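Long-range contact in pseudouridine synthase (Pyrococcus abyssi, PDB 2AUS), which probably isomerises uridine to pseudouridine in RNA, as a Cbf5 protein of the TruB family: residues M114-D119 with L189-G194. Sequence-based numbering, arbitrary orientation.
Sequences MHLHGD and LALGVG
His117 N donates to Gly194 O at 2.9 Å and 173°, a nearly straight bond and the one hydrogen bond linking residues 114-119 to 189-194. Leu116 CA-H adds a longer, bent contact to the same oxygen (CA to Gly194 O 3.6 Å). The His117 ring meets Gly194 obliquely, its CD2 3.5 Å from Gly194 C. Beyond it, Val193 presses its isopropyl group on the backbone of Gly118: Val193 CB is 3.6 Å from Gly118 N, and Val193 CG2 lies 3.6 Å from Gly118 O. Glycine allows this approach, since a CB on Gly118 would sit about 2.9 Å from Val193 CB, a clash. Trimming Val193 to an alanine would keep the CB contact but is likely to strip CG2 from Gly118 O and Leu116 CB, leaving a gap beside the Gly118 backbone. Deeper in, Leu116 and Leu191 cross at about a right angle, Leu116 CD2 meeting Leu191 CD1 at 3.4 Å, tighter than usual van der Waals contact; with CG anti to the carbonyl carbon (chi1 -70°), Leu191 extends CD1 to both Leu116 methyls. Arg166 bonds to the backbone of Leu116 and makes a salt bridge with Asp119. Gly192 (phi 83°) is the first residue to leave helical angles, and Gly194 also has positive phi, where a CB would jam against the preceding carbonyl O. This is a helix-to-strand connection, helix 180-191 to strand 195-205, packed on the end of the adjacent antiparallel strand 108-116, with helix 122-131 also covering Leu116 and Leu191.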
# COMPACT_ATOMS: atom_id res chain seq x y z
N MET A 114 -10.66 -18.55 11.78
CA MET A 114 -11.11 -18.14 13.10
C MET A 114 -10.05 -18.47 14.14
O MET A 114 -9.50 -19.57 14.15
CB MET A 114 -12.42 -18.87 13.45
CG MET A 114 -12.82 -18.78 14.92
SD MET A 114 -14.42 -19.55 15.24
CE MET A 114 -13.98 -21.31 15.23
N HIS A 115 -9.75 -17.50 15.00
CA HIS A 115 -8.77 -17.72 16.04
C HIS A 115 -9.46 -17.75 17.41
O HIS A 115 -10.03 -16.75 17.84
CB HIS A 115 -7.72 -16.60 16.03
CG HIS A 115 -6.63 -16.81 17.03
ND1 HIS A 115 -5.75 -17.87 16.95
CD2 HIS A 115 -6.32 -16.13 18.16
CE1 HIS A 115 -4.94 -17.83 17.99
NE2 HIS A 115 -5.26 -16.79 18.74
N LEU A 116 -9.41 -18.90 18.07
CA LEU A 116 -10.03 -19.05 19.39
C LEU A 116 -9.12 -18.43 20.45
O LEU A 116 -7.90 -18.55 20.37
CB LEU A 116 -10.27 -20.52 19.70
CG LEU A 116 -11.25 -21.18 18.73
CD1 LEU A 116 -11.41 -22.64 19.07
CD2 LEU A 116 -12.59 -20.45 18.80
N HIS A 117 -9.73 -17.77 21.43
CA HIS A 117 -8.97 -17.12 22.49
C HIS A 117 -8.66 -18.06 23.66
O HIS A 117 -8.09 -17.65 24.66
CB HIS A 117 -9.74 -15.89 22.99
CG HIS A 117 -9.85 -14.81 21.96
ND1 HIS A 117 -8.76 -14.17 21.42
CD2 HIS A 117 -10.94 -14.26 21.36
CE1 HIS A 117 -9.16 -13.28 20.53
NE2 HIS A 117 -10.48 -13.31 20.47
N GLY A 118 -9.03 -19.33 23.50
CA GLY A 118 -8.77 -20.31 24.53
C GLY A 118 -8.78 -21.69 23.91
O GLY A 118 -9.43 -21.91 22.89
N ASP A 119 -8.07 -22.63 24.53
CA ASP A 119 -8.01 -23.99 24.01
C ASP A 119 -9.35 -24.72 24.09
O ASP A 119 -10.02 -24.70 25.12
CB ASP A 119 -6.94 -24.79 24.75
CG ASP A 119 -5.60 -24.09 24.76
OD1 ASP A 119 -5.16 -23.63 23.69
OD2 ASP A 119 -4.98 -24.00 25.85
N LEU A 189 -18.55 -17.43 21.46
CA LEU A 189 -19.36 -17.36 22.68
C LEU A 189 -19.87 -18.74 23.03
O LEU A 189 -19.89 -19.13 24.20
CB LEU A 189 -20.55 -16.41 22.49
CG LEU A 189 -20.26 -14.91 22.52
CD1 LEU A 189 -21.54 -14.13 22.25
CD2 LEU A 189 -19.67 -14.52 23.87
N ALA A 190 -20.26 -19.50 22.01
CA ALA A 190 -20.77 -20.85 22.20
C ALA A 190 -19.68 -21.78 22.73
O ALA A 190 -19.95 -22.68 23.52
CB ALA A 190 -21.32 -21.39 20.89
N LEU A 191 -18.44 -21.55 22.29
CA LEU A 191 -17.31 -22.37 22.73
C LEU A 191 -16.87 -21.96 24.13
O LEU A 191 -16.11 -22.67 24.78
CB LEU A 191 -16.13 -22.22 21.76
CG LEU A 191 -16.34 -22.86 20.39
CD1 LEU A 191 -15.14 -22.56 19.51
CD2 LEU A 191 -16.53 -24.36 20.55
N GLY A 192 -17.35 -20.80 24.57
CA GLY A 192 -17.02 -20.30 25.90
C GLY A 192 -15.70 -19.57 26.01
O GLY A 192 -15.48 -18.83 26.97
N VAL A 193 -14.82 -19.75 25.02
CA VAL A 193 -13.51 -19.10 25.05
C VAL A 193 -13.42 -17.80 24.26
O VAL A 193 -12.52 -16.99 24.47
CB VAL A 193 -12.43 -20.06 24.52
CG1 VAL A 193 -12.46 -21.35 25.31
CG2 VAL A 193 -12.65 -20.33 23.03
N GLY A 194 -14.36 -17.59 23.34
CA GLY A 194 -14.33 -16.39 22.54
C GLY A 194 -13.51 -16.63 21.28
O GLY A 194 -12.58 -17.44 21.29